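Local coordinates for metal-dependent phosphohydrolase, HDOD domain-containing (Geobacter sulfurreducens, PDB 3HC1), which is of unknown function but carries a two-iron site in an all-helical HDOD domain, consistent with a metal-dependent phosphohydrolase of the HD superfamily, at residues R17-G22 with V157-F162; A127-L132 with A235-Y240; A134-F139 with K282-E287; S168-L173 with G182-R187. All coordinates share one frame; numbering follows the deposited sequence.

Interaction 1: R17-G22 with V157-F162; sequences REFMSG and VFINFF
Phe19 and Met20 reach from helix 9-21 to Phe158 and Ile159 on helix 154-162. The helix axes run roughly the same way, 29° apart, but stay 11.9 Å from each other, so long side chains have to bridge the interval. Phe158 and Phe19 share most of this. With CG anti to its backbone N (chi1 175°), Phe158 projects its ring toward the other helix, where it is met from two directions. Phe19 comes in at the ring edge, near its plane, with CD2 4.3 Å from Phe158 CE2. Met20, modelled as selenomethionine, touches the outer end of the same ring more closely, its CG 3.6 Å from Phe158 CZ. Beyond that carbon the Met20 chain carries its selenium over the ring face, SE standing 5.2 Å from the Phe158 centroid and 16° off the ring normal, a distant Met-aromatic contact. The opposite face has CB of Phe162, one turn on in the same helix, above it and nearer the rim than the centre. Phe19 also reaches Ile159, crossing it at about a right angle with CE2 3.9 Å from Ile159 CG1. The contact is wholly apolar. Helix 193-203 packs against Met20 through Ala199 and against Phe158 through Val196, the loop residues Val23, Leu26 and Pro27 press on Phe158, and Phe19 meets Phe189 of helix 181-189 and forms a cation-pi contact with Arg163.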
loop_
_atom_site.group_PDB
_atom_site.type_symbol
_atom_site.label_atom_id
_atom_site.label_comp_id
_atom_site.label_asym_id
_atom_site.label_seq_id
_atom_site.Cartn_x
_atom_site.Cartn_y
_atom_site.Cartn_z
ATOM N N ARG A 17 -14.296 -14.106 -5.915
ATOM C CA ARG A 17 -14.588 -13.942 -7.376
ATOM C C ARG A 17 -16.067 -13.747 -7.639
ATOM O O ARG A 17 -16.440 -12.846 -8.372
ATOM C CB ARG A 17 -14.006 -15.038 -8.238
ATOM C CG ARG A 17 -12.493 -14.954 -8.280
ATOM C CD ARG A 17 -11.938 -16.045 -9.177
ATOM N NE ARG A 17 -12.459 -17.358 -8.795
ATOM C CZ ARG A 17 -11.870 -18.249 -7.998
ATOM N NH1 ARG A 17 -10.685 -18.033 -7.437
ATOM N NH2 ARG A 17 -12.488 -19.394 -7.760
ATOM N N GLU A 18 -16.923 -14.483 -6.939
ATOM C CA GLU A 18 -18.386 -14.267 -7.101
ATOM C C GLU A 18 -18.816 -12.873 -6.654
ATOM O O GLU A 18 -19.678 -12.229 -7.280
ATOM C CB GLU A 18 -19.181 -15.297 -6.295
ATOM C CG GLU A 18 -18.816 -16.765 -6.580
ATOM C CD GLU A 18 -19.359 -17.300 -7.920
ATOM O OE1 GLU A 18 -20.024 -16.537 -8.666
ATOM O OE2 GLU A 18 -19.110 -18.494 -8.215
ATOM N N PHE A 19 -18.209 -12.383 -5.579
ATOM C CA PHE A 19 -18.464 -11.006 -5.112
ATOM C C PHE A 19 -18.116 -9.968 -6.217
ATOM O O PHE A 19 -18.746 -8.923 -6.311
ATOM C CB PHE A 19 -17.603 -10.728 -3.855
ATOM C CG PHE A 19 -18.095 -9.601 -2.982
ATOM C CD1 PHE A 19 -19.186 -9.786 -2.128
ATOM C CD2 PHE A 19 -17.425 -8.399 -2.936
ATOM C CE1 PHE A 19 -19.624 -8.765 -1.261
ATOM C CE2 PHE A 19 -17.857 -7.375 -2.075
ATOM C CZ PHE A 19 -18.964 -7.572 -1.240
HETATM N N MSE A 20 -17.086 -10.226 -7.013
HETATM C CA MSE A 20 -16.775 -9.283 -8.103
HETATM C C MSE A 20 -17.686 -9.459 -9.372
HETATM O O MSE A 20 -18.040 -8.482 -10.024
HETATM C CB MSE A 20 -15.332 -9.408 -8.470
HETATM C CG MSE A 20 -14.467 -8.793 -7.456
HETATM SE SE MSE A 20 -12.680 -9.385 -7.766
HETATM C CE MSE A 20 -12.304 -8.902 -9.380
ATOM N N SER A 21 -18.027 -10.700 -9.703
ATOM C CA SER A 21 -19.063 -11.049 -10.735
ATOM C C SER A 21 -20.264 -10.135 -10.827
ATOM O O SER A 21 -20.717 -9.802 -11.916
ATOM C CB SER A 21 -19.659 -12.432 -10.455
ATOM O OG SER A 21 -18.693 -13.468 -10.525
ATOM N N GLY A 22 -20.820 -9.767 -9.685
ATOM C CA GLY A 22 -22.034 -8.979 -9.654
ATOM C C GLY A 22 -21.805 -7.517 -9.946
ATOM O O GLY A 22 -22.768 -6.749 -10.049
ATOM N N VAL A 157 -10.885 -0.636 -1.400
ATOM C CA VAL A 157 -11.236 0.360 -2.365
ATOM C C VAL A 157 -12.325 -0.185 -3.253
ATOM O O VAL A 157 -13.327 0.465 -3.494
ATOM C CB VAL A 157 -10.030 0.843 -3.226
ATOM C CG1 VAL A 157 -10.523 1.757 -4.352
ATOM C CG2 VAL A 157 -9.065 1.601 -2.338
ATOM N N PHE A 158 -12.152 -1.416 -3.703
ATOM C CA PHE A 158 -13.171 -2.042 -4.520
ATOM C C PHE A 158 -14.501 -2.181 -3.822
ATOM O O PHE A 158 -15.523 -1.847 -4.395
ATOM C CB PHE A 158 -12.715 -3.433 -4.971
ATOM C CG PHE A 158 -13.766 -4.167 -5.717
ATOM C CD1 PHE A 158 -13.956 -3.911 -7.056
ATOM C CD2 PHE A 158 -14.612 -5.058 -5.070
ATOM C CE1 PHE A 158 -14.943 -4.573 -7.750
ATOM C CE2 PHE A 158 -15.593 -5.705 -5.773
ATOM C CZ PHE A 158 -15.756 -5.452 -7.101
ATOM N N ILE A 159 -14.508 -2.739 -2.606
ATOM C CA ILE A 159 -15.757 -2.977 -1.922
ATOM C C ILE A 159 -16.449 -1.622 -1.624
ATOM O O ILE A 159 -17.682 -1.518 -1.752
ATOM C CB ILE A 159 -15.559 -3.764 -0.627
ATOM C CG1 ILE A 159 -14.936 -5.141 -0.925
ATOM C CG2 ILE A 159 -16.847 -3.929 0.170
ATOM C CD1 ILE A 159 -14.573 -5.868 0.334
ATOM N N ASN A 160 -15.644 -0.637 -1.198
ATOM C CA ASN A 160 -16.137 0.706 -0.796
ATOM C C ASN A 160 -16.828 1.405 -1.969
ATOM O O ASN A 160 -17.915 1.951 -1.818
ATOM C CB ASN A 160 -15.000 1.578 -0.235
ATOM C CG ASN A 160 -15.508 2.920 0.333
ATOM O OD1 ASN A 160 -16.541 2.985 1.036
ATOM N ND2 ASN A 160 -14.795 3.976 0.034
ATOM N N PHE A 161 -16.211 1.347 -3.140
ATOM C CA PHE A 161 -16.689 2.107 -4.303
ATOM C C PHE A 161 -17.689 1.293 -5.136
ATOM O O PHE A 161 -18.559 1.865 -5.798
ATOM C CB PHE A 161 -15.547 2.544 -5.217
ATOM C CG PHE A 161 -14.720 3.706 -4.721
ATOM C CD1 PHE A 161 -15.174 4.579 -3.710
ATOM C CD2 PHE A 161 -13.491 3.964 -5.335
ATOM C CE1 PHE A 161 -14.426 5.638 -3.320
ATOM C CE2 PHE A 161 -12.724 5.055 -4.940
ATOM C CZ PHE A 161 -13.200 5.890 -3.931
ATOM N N PHE A 162 -17.546 -0.038 -5.121
ATOM C CA PHE A 162 -18.272 -0.866 -6.076
ATOM C C PHE A 162 -19.310 -1.752 -5.478
ATOM O O PHE A 162 -20.166 -2.228 -6.202
ATOM C CB PHE A 162 -17.306 -1.654 -6.961
ATOM C CG PHE A 162 -16.502 -0.778 -7.842
ATOM C CD1 PHE A 162 -16.977 -0.429 -9.103
ATOM C CD2 PHE A 162 -15.335 -0.225 -7.392
ATOM C CE1 PHE A 162 -16.252 0.424 -9.918
ATOM C CE2 PHE A 162 -14.597 0.646 -8.196
ATOM C CZ PHE A 162 -15.062 0.964 -9.468
#

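Interaction 2: A127-L132 with A235-Y240; sequences ARIAKL and AFADEY. With FE (Fe (III) ion), chain C.
Ile129 and Ala130 of helix 116-136 pack on Ala237 and Tyr240 of helix 229-243. Ile129 CB lies 4.1 Å from Ala237 CB, and Ile129 CG2 comes to 3.8 Å from the same Ala237 CB. The other branch of Ile129, CG1, is anti to the carbonyl carbon (chi1 -73°) and leads on to CD1, which ends 3.8 Å from Tyr240 CD1; the isoleucine and the tyrosine cross at about a right angle. Next along the helix, Ala130 completes the seat for Ala237, whose CB sits 3.5 Å from Ala130 N and 3.7 Å from Ala130 CB. These small residues let the backbones come very near, with the CA atoms of Ala130 and Ala237 5.2 Å apart, while the axes cross at 128°. The hydroxyl of Tyr240 is hydrogen-bonded to Asp289 of helix 281-302. Asp238, beside Ala237, points from the other side of its helix and binds iron(III) through OD1 at 2.3 Å. A water and His122, His152, Asp153 and Glu249 complete the sphere. His122 also belongs to helix 116-136, so this packing joins two helices that each supply a ligand, in the H...HD...D arrangement of HD-domain metal sites.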
loop_
_atom_site.group_PDB
_atom_site.type_symbol
_atom_site.label_atom_id
_atom_site.label_comp_id
_atom_site.label_asym_id
_atom_site.label_seq_id
_atom_site.Cartn_x
_atom_site.Cartn_y
_atom_site.Cartn_z
ATOM N N ALA A 127 2.488 2.373 2.424
ATOM C CA ALA A 127 3.522 2.362 1.396
ATOM C C ALA A 127 4.820 2.942 1.972
ATOM O O ALA A 127 5.912 2.342 1.843
ATOM C CB ALA A 127 3.086 3.171 0.156
ATOM N N ARG A 128 4.713 4.142 2.534
ATOM C CA ARG A 128 5.895 4.903 2.960
ATOM C C ARG A 128 6.625 4.261 4.116
ATOM O O ARG A 128 7.869 4.232 4.150
ATOM C CB ARG A 128 5.540 6.336 3.309
ATOM C CG ARG A 128 5.253 7.181 2.116
ATOM C CD ARG A 128 4.847 8.615 2.464
ATOM N NE ARG A 128 4.613 9.375 1.255
ATOM C CZ ARG A 128 4.280 10.660 1.191
ATOM N NH1 ARG A 128 4.135 11.397 2.288
ATOM N NH2 ARG A 128 4.120 11.219 0.004
ATOM N N ILE A 129 5.869 3.791 5.101
ATOM C CA ILE A 129 6.460 3.114 6.253
ATOM C C ILE A 129 7.054 1.780 5.851
ATOM O O ILE A 129 8.159 1.435 6.304
ATOM C CB ILE A 129 5.438 2.951 7.430
ATOM C CG1 ILE A 129 5.259 4.346 8.046
ATOM C CG2 ILE A 129 5.955 1.900 8.492
ATOM C CD1 ILE A 129 4.122 4.538 8.910
ATOM N N ALA A 130 6.339 1.018 5.016
ATOM C CA ALA A 130 6.891 -0.241 4.536
ATOM C C ALA A 130 8.217 -0.000 3.783
ATOM O O ALA A 130 9.149 -0.779 3.948
ATOM C CB ALA A 130 5.932 -0.963 3.688
ATOM N N LYS A 131 8.301 1.084 3.025
ATOM C CA LYS A 131 9.530 1.394 2.333
ATOM C C LYS A 131 10.619 1.730 3.323
ATOM O O LYS A 131 11.731 1.233 3.151
ATOM C CB LYS A 131 9.398 2.490 1.312
ATOM C CG LYS A 131 10.607 2.512 0.350
ATOM C CD LYS A 131 10.561 3.669 -0.603
ATOM C CE LYS A 131 11.818 3.698 -1.497
ATOM N NZ LYS A 131 11.919 4.964 -2.298
ATOM N N LEU A 132 10.307 2.544 4.355
ATOM C CA LEU A 132 11.308 2.898 5.383
ATOM C C LEU A 132 11.923 1.631 5.979
ATOM O O LEU A 132 13.170 1.543 6.131
ATOM C CB LEU A 132 10.717 3.765 6.495
ATOM C CG LEU A 132 10.341 5.210 6.159
ATOM C CD1 LEU A 132 9.416 5.774 7.236
ATOM C CD2 LEU A 132 11.592 6.089 5.951
ATOM N N ALA A 235 2.777 -6.078 5.999
ATOM C CA ALA A 235 1.914 -6.477 7.140
ATOM C C ALA A 235 2.286 -5.690 8.364
ATOM O O ALA A 235 1.385 -5.222 9.073
ATOM C CB ALA A 235 1.968 -7.991 7.491
ATOM N N PHE A 236 3.600 -5.558 8.647
ATOM C CA PHE A 236 4.030 -4.735 9.790
ATOM C C PHE A 236 3.569 -3.291 9.645
ATOM O O PHE A 236 2.968 -2.703 10.574
ATOM C CB PHE A 236 5.549 -4.799 10.066
ATOM C CG PHE A 236 5.978 -3.927 11.180
ATOM C CD1 PHE A 236 6.219 -2.595 10.969
ATOM C CD2 PHE A 236 6.022 -4.424 12.478
ATOM C CE1 PHE A 236 6.541 -1.769 11.991
ATOM C CE2 PHE A 236 6.352 -3.597 13.513
ATOM C CZ PHE A 236 6.609 -2.278 13.277
ATOM N N ALA A 237 3.825 -2.712 8.481
ATOM C CA ALA A 237 3.444 -1.322 8.232
ATOM C C ALA A 237 1.937 -1.078 8.401
ATOM O O ALA A 237 1.529 -0.032 8.915
ATOM C CB ALA A 237 3.958 -0.826 6.865
ATOM N N ASP A 238 1.117 -2.043 8.024
ATOM C CA ASP A 238 -0.307 -1.892 8.150
ATOM C C ASP A 238 -0.717 -1.877 9.622
ATOM O O ASP A 238 -1.453 -0.990 10.070
ATOM C CB ASP A 238 -1.062 -2.991 7.394
ATOM C CG ASP A 238 -2.516 -2.977 7.703
ATOM O OD1 ASP A 238 -3.117 -1.936 7.447
ATOM O OD2 ASP A 238 -3.064 -3.955 8.244
ATOM N N GLU A 239 -0.250 -2.862 10.379
ATOM C CA GLU A 239 -0.529 -2.910 11.805
ATOM C C GLU A 239 -0.011 -1.643 12.543
ATOM O O GLU A 239 -0.720 -1.046 13.368
ATOM C CB GLU A 239 -0.019 -4.222 12.435
ATOM C CG GLU A 239 -0.578 -4.398 13.847
ATOM C CD GLU A 239 -0.488 -5.781 14.371
ATOM O OE1 GLU A 239 0.306 -6.515 13.803
ATOM O OE2 GLU A 239 -1.232 -6.145 15.315
ATOM N N TYR A 240 1.178 -1.185 12.168
ATOM C CA TYR A 240 1.761 0.008 12.738
ATOM C C TYR A 240 0.859 1.223 12.492
ATOM O O TYR A 240 0.483 1.918 13.439
ATOM C CB TYR A 240 3.169 0.291 12.186
ATOM C CG TYR A 240 3.746 1.535 12.786
ATOM C CD1 TYR A 240 3.477 2.790 12.244
ATOM C CD2 TYR A 240 4.510 1.474 13.935
ATOM C CE1 TYR A 240 3.964 3.915 12.839
ATOM C CE2 TYR A 240 4.989 2.587 14.530
ATOM C CZ TYR A 240 4.741 3.801 13.992
ATOM O OH TYR A 240 5.231 4.904 14.639
HETATM FE FE FE C . -4.556 -1.783 5.720
HETATM O O HOH W 1 -4.657 -3.766 5.817
#

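Interaction 3: A134-F139 with K282-E287; sequences AERTGF and KLIVAE
The backbones come nearest where Arg136 faces Ile284, their CA atoms 7.4 Å apart, where helix 116-136 ends beside the first turns of helix 281-302. The helix end is a Schellman motif: Gly138, with positive phi, takes the chain out of the helix, Phe139 N bonds back to Ala134 O at 2.8 Å, and Gly138 N to Glu135 O. Arg136, in the last helical turn, supplies the main polar link. Its chain bends at chi2 (-64°), and the guanidinium then takes the Glu287 carboxylate side-on, using NE and NH2 on one edge. Arg136 NE gives a bond of 2.9 Å to Glu287 OE1. Arg136 NH2 reaches Glu287 OE2 at 2.8 Å, with a nearly straight N-H...O angle of 165°. Each oxygen accepts on its syn lone pair, and the two planes lie only 18° apart, so the bidentate salt bridge is almost flat and holds both groups against rotation. Glu287 meets it with an extended chain, crossing the arginine at about a right angle. Replacing Glu287 with alanine is likely to leave the Arg136 guanidinium without its paired carboxylate and freer to turn. Deeper in, Ile284 forms the apolar part, also packed by Phe279 from a loop. Thr137 turns its hydroxyl back to Ile133 O, one turn earlier, which leaves its methyl for the neighbour. Ile284 CD1 touches both residues, 3.9 Å from Arg136 CB and 4.0 Å from Thr137 CG2.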
loop_
_atom_site.group_PDB
_atom_site.type_symbol
_atom_site.label_atom_id
_atom_site.label_comp_id
_atom_site.label_asym_id
_atom_site.label_seq_id
_atom_site.Cartn_x
_atom_site.Cartn_y
_atom_site.Cartn_z
ATOM N N ALA A 134 12.082 -1.353 4.523
ATOM C CA ALA A 134 12.876 -1.948 3.478
ATOM C C ALA A 134 14.291 -1.368 3.531
ATOM O O ALA A 134 15.277 -2.083 3.530
ATOM C CB ALA A 134 12.298 -1.619 2.173
ATOM N N GLU A 135 14.351 -0.057 3.576
ATOM C CA GLU A 135 15.615 0.663 3.656
ATOM C C GLU A 135 16.423 0.311 4.905
ATOM O O GLU A 135 17.612 -0.013 4.801
ATOM C CB GLU A 135 15.361 2.179 3.524
ATOM C CG GLU A 135 14.797 2.533 2.127
ATOM C CD GLU A 135 14.270 3.964 1.998
ATOM O OE1 GLU A 135 13.910 4.598 3.008
ATOM O OE2 GLU A 135 14.222 4.443 0.852
ATOM N N ARG A 136 15.783 0.307 6.076
ATOM C CA ARG A 136 16.505 0.034 7.321
ATOM C C ARG A 136 16.975 -1.399 7.483
ATOM O O ARG A 136 17.887 -1.672 8.277
ATOM C CB ARG A 136 15.670 0.399 8.567
ATOM C CG ARG A 136 15.303 1.846 8.680
ATOM C CD ARG A 136 16.482 2.781 8.838
ATOM N NE ARG A 136 15.975 4.146 8.809
ATOM C CZ ARG A 136 15.744 4.871 7.716
ATOM N NH1 ARG A 136 16.043 4.416 6.502
ATOM N NH2 ARG A 136 15.214 6.082 7.842
ATOM N N THR A 137 16.385 -2.323 6.742
ATOM C CA THR A 137 16.742 -3.727 6.872
ATOM C C THR A 137 17.610 -4.164 5.695
ATOM O O THR A 137 17.940 -5.340 5.571
ATOM C CB THR A 137 15.468 -4.592 6.994
ATOM O OG1 THR A 137 14.650 -4.448 5.812
ATOM C CG2 THR A 137 14.667 -4.229 8.274
ATOM N N GLY A 138 17.939 -3.224 4.814
ATOM C CA GLY A 138 18.827 -3.468 3.664
ATOM C C GLY A 138 18.198 -4.208 2.498
ATOM O O GLY A 138 18.918 -4.819 1.682
ATOM N N PHE A 139 16.869 -4.148 2.382
ATOM C CA PHE A 139 16.186 -4.834 1.291
ATOM C C PHE A 139 16.563 -4.116 -0.020
ATOM O O PHE A 139 16.511 -2.895 -0.110
ATOM C CB PHE A 139 14.666 -4.865 1.523
ATOM C CG PHE A 139 13.933 -5.668 0.528
ATOM C CD1 PHE A 139 13.891 -7.046 0.631
ATOM C CD2 PHE A 139 13.312 -5.074 -0.553
ATOM C CE1 PHE A 139 13.211 -7.806 -0.317
ATOM C CE2 PHE A 139 12.647 -5.832 -1.510
ATOM C CZ PHE A 139 12.593 -7.200 -1.384
ATOM N N LYS A 282 14.018 -2.762 17.604
ATOM C CA LYS A 282 13.757 -1.781 18.677
ATOM C C LYS A 282 14.022 -0.342 18.216
ATOM O O LYS A 282 13.198 0.549 18.410
ATOM C CB LYS A 282 14.598 -2.074 19.926
ATOM C CG LYS A 282 14.220 -3.372 20.658
ATOM C CD LYS A 282 15.013 -3.535 21.966
ATOM C CE LYS A 282 16.503 -3.916 21.717
ATOM N NZ LYS A 282 17.509 -3.399 22.744
ATOM N N LEU A 283 15.162 -0.113 17.584
ATOM C CA LEU A 283 15.506 1.238 17.092
ATOM C C LEU A 283 14.635 1.662 15.905
ATOM O O LEU A 283 14.300 2.837 15.778
ATOM C CB LEU A 283 16.978 1.317 16.719
ATOM C CG LEU A 283 17.908 1.022 17.909
ATOM C CD1 LEU A 283 19.388 0.943 17.447
ATOM C CD2 LEU A 283 17.724 2.040 19.057
ATOM N N ILE A 284 14.264 0.712 15.050
ATOM C CA ILE A 284 13.349 1.015 13.942
ATOM C C ILE A 284 11.967 1.435 14.462
ATOM O O ILE A 284 11.431 2.422 14.005
ATOM C CB ILE A 284 13.168 -0.151 12.930
ATOM C CG1 ILE A 284 14.518 -0.581 12.316
ATOM C CG2 ILE A 284 12.146 0.243 11.791
ATOM C CD1 ILE A 284 14.449 -1.875 11.537
ATOM N N VAL A 285 11.388 0.682 15.394
ATOM C CA VAL A 285 10.110 1.070 15.965
ATOM C C VAL A 285 10.234 2.456 16.614
ATOM O O VAL A 285 9.386 3.320 16.411
ATOM C CB VAL A 285 9.582 0.058 16.988
ATOM C CG1 VAL A 285 8.312 0.655 17.712
ATOM C CG2 VAL A 285 9.232 -1.220 16.298
ATOM N N ALA A 286 11.326 2.670 17.363
ATOM C CA ALA A 286 11.558 3.960 17.992
ATOM C C ALA A 286 11.609 5.096 17.008
ATOM O O ALA A 286 10.974 6.178 17.255
ATOM C CB ALA A 286 12.790 3.948 18.870
ATOM N N GLU A 287 12.314 4.873 15.897
ATOM C CA GLU A 287 12.401 5.872 14.815
ATOM C C GLU A 287 11.042 6.205 14.207
ATOM O O GLU A 287 10.709 7.385 13.963
ATOM C CB GLU A 287 13.355 5.403 13.708
ATOM C CG GLU A 287 13.507 6.428 12.609
ATOM C CD GLU A 287 14.290 5.934 11.414
ATOM O OE1 GLU A 287 14.881 4.826 11.453
ATOM O OE2 GLU A 287 14.348 6.696 10.440
#

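Interaction 4: S168-L173 with G182-R187; sequences SQVVTL and GQAEER
The guanidinium of Arg187 is approached obliquely by Leu173, whose CD1 lies 3.7 Å from Arg187 NH1, while the other flat group, the Glu185 carboxylate, lies beyond the contact, which meets its CG. Two consecutive helices, 164-177 and 181-189, joined by a short turn, pack here at 125° with a closest axis approach of 8.9 Å, part of the all-helical HDOD fold. Ala184 lets them close in, since its CB is touched by two larger side chains, Val170 CG1 at 3.7 Å and Leu173 CD2 at 3.8 Å. A chi1 of 177° carries Leu173 CG toward Ala184, and its two methyls then part, CD2 to Ala184 and CD1 to Arg187, whose NH1 forms a salt bridge with Glu177 near the turn. Val170 also supports Glu185. That carboxylate accepts a bond from ND1 of His193, a ligand of the second iron, which makes Glu185 a second-shell residue of the metal site. With an alanine at Val170, a gap is likely to open beside Ala184, and the Glu185 stem would lose a wall that helps position it. Both Val170 methyls bear on that stem, CG1 and CG2 each lying 3.9 Å from Glu185 CG.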
loop_
_atom_site.group_PDB
_atom_site.type_symbol
_atom_site.label_atom_id
_atom_site.label_comp_id
_atom_site.label_asym_id
_atom_site.label_seq_id
_atom_site.Cartn_x
_atom_site.Cartn_y
_atom_site.Cartn_z
ATOM N N SER A 168 -21.555 -0.677 3.470
ATOM C CA SER A 168 -22.288 0.099 4.505
ATOM C C SER A 168 -22.527 -0.725 5.740
ATOM O O SER A 168 -22.396 -0.217 6.835
ATOM C CB SER A 168 -23.661 0.586 4.015
ATOM O OG SER A 168 -23.471 1.529 2.989
ATOM N N GLN A 169 -22.903 -1.986 5.533
ATOM C CA GLN A 169 -23.177 -2.925 6.619
ATOM C C GLN A 169 -21.914 -3.393 7.352
ATOM O O GLN A 169 -21.954 -3.696 8.567
ATOM C CB GLN A 169 -23.935 -4.159 6.073
ATOM N N VAL A 170 -20.816 -3.537 6.614
ATOM C CA VAL A 170 -19.547 -3.853 7.239
ATOM C C VAL A 170 -19.222 -2.700 8.210
ATOM O O VAL A 170 -18.863 -2.950 9.352
ATOM C CB VAL A 170 -18.387 -4.073 6.200
ATOM C CG1 VAL A 170 -17.051 -4.112 6.912
ATOM C CG2 VAL A 170 -18.642 -5.349 5.340
ATOM N N VAL A 171 -19.366 -1.459 7.748
ATOM C CA VAL A 171 -19.009 -0.287 8.552
ATOM C C VAL A 171 -19.785 -0.197 9.849
ATOM O O VAL A 171 -19.210 0.147 10.886
ATOM C CB VAL A 171 -19.253 1.029 7.840
ATOM C CG1 VAL A 171 -19.319 2.189 8.891
ATOM C CG2 VAL A 171 -18.187 1.293 6.816
ATOM N N THR A 172 -21.084 -0.504 9.781
ATOM C CA THR A 172 -21.978 -0.333 10.918
ATOM C C THR A 172 -21.799 -1.521 11.870
ATOM O O THR A 172 -21.815 -1.337 13.076
ATOM C CB THR A 172 -23.482 -0.066 10.475
ATOM O OG1 THR A 172 -24.057 -1.268 9.974
ATOM C CG2 THR A 172 -23.571 1.035 9.378
ATOM N N LEU A 173 -21.563 -2.716 11.347
ATOM C CA LEU A 173 -21.137 -3.854 12.189
ATOM C C LEU A 173 -19.810 -3.602 12.914
ATOM O O LEU A 173 -19.645 -3.990 14.077
ATOM C CB LEU A 173 -21.020 -5.120 11.358
ATOM C CG LEU A 173 -20.517 -6.368 12.074
ATOM C CD1 LEU A 173 -21.386 -6.684 13.300
ATOM C CD2 LEU A 173 -20.468 -7.541 11.135
ATOM N N GLY A 182 -11.850 -6.676 8.551
ATOM C CA GLY A 182 -11.645 -8.006 8.022
ATOM C C GLY A 182 -12.591 -9.034 8.665
ATOM O O GLY A 182 -13.089 -9.930 7.971
ATOM N N GLN A 183 -12.800 -8.920 9.973
ATOM C CA GLN A 183 -13.745 -9.771 10.690
ATOM C C GLN A 183 -15.188 -9.510 10.238
ATOM O O GLN A 183 -15.909 -10.430 9.868
ATOM C CB GLN A 183 -13.598 -9.538 12.201
ATOM C CG GLN A 183 -12.269 -10.029 12.795
ATOM C CD GLN A 183 -12.139 -9.674 14.274
ATOM O OE1 GLN A 183 -12.235 -8.509 14.670
ATOM N NE2 GLN A 183 -11.962 -10.691 15.104
ATOM N N ALA A 184 -15.599 -8.255 10.213
ATOM C CA ALA A 184 -16.918 -7.887 9.734
ATOM C C ALA A 184 -17.147 -8.414 8.303
ATOM O O ALA A 184 -18.186 -9.009 8.015
ATOM C CB ALA A 184 -17.078 -6.422 9.762
ATOM N N GLU A 185 -16.152 -8.230 7.414
ATOM C CA GLU A 185 -16.264 -8.728 6.053
ATOM C C GLU A 185 -16.466 -10.254 6.032
ATOM O O GLU A 185 -17.310 -10.796 5.311
ATOM C CB GLU A 185 -15.008 -8.308 5.249
ATOM C CG GLU A 185 -15.018 -6.833 4.945
ATOM C CD GLU A 185 -13.685 -6.292 4.517
ATOM O OE1 GLU A 185 -12.697 -7.059 4.305
ATOM O OE2 GLU A 185 -13.613 -5.056 4.496
ATOM N N GLU A 186 -15.672 -10.944 6.823
ATOM C CA GLU A 186 -15.749 -12.382 6.884
ATOM C C GLU A 186 -17.167 -12.859 7.282
ATOM O O GLU A 186 -17.711 -13.805 6.697
ATOM C CB GLU A 186 -14.722 -12.891 7.901
ATOM C CG GLU A 186 -14.690 -14.389 8.108
ATOM C CD GLU A 186 -14.452 -15.154 6.828
ATOM O OE1 GLU A 186 -13.849 -14.576 5.888
ATOM O OE2 GLU A 186 -14.866 -16.343 6.774
ATOM N N ARG A 187 -17.747 -12.176 8.258
ATOM C CA ARG A 187 -19.061 -12.521 8.767
ATOM C C ARG A 187 -20.155 -12.208 7.756
ATOM O O ARG A 187 -21.014 -13.041 7.514
ATOM C CB ARG A 187 -19.339 -11.756 10.058
ATOM C CG ARG A 187 -20.614 -12.221 10.769
ATOM C CD ARG A 187 -20.825 -11.510 12.072
ATOM N NE ARG A 187 -19.704 -11.724 12.984
ATOM C CZ ARG A 187 -19.506 -11.030 14.096
ATOM N NH1 ARG A 187 -20.352 -10.065 14.441
ATOM N NH2 ARG A 187 -18.448 -11.293 14.858
#

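Overall arrangement
Interactions 1 and 4 lie on one side of the chain's centre and touch where Ile159 CD1 packs on the Glu185 carboxyl carbon; both are largely buried, and both approach His193 of the second iron. Interactions 2 and 3 share helix 116-136 and meet through Phe236 and Val285. Of the four, interaction 2 is nearest the centre, with alanines that let two backbones come close and a ligand of the first iron. About 11 Å away between centres, interaction 3 lies further out and away from the metals, and there a salt bridge flanks the apolar part. Interaction 1 spans widely spaced helices with aromatic rings, whereas interaction 4 joins sequence neighbours through alanine, valine and leucine, with Arg187 at its exposed margin.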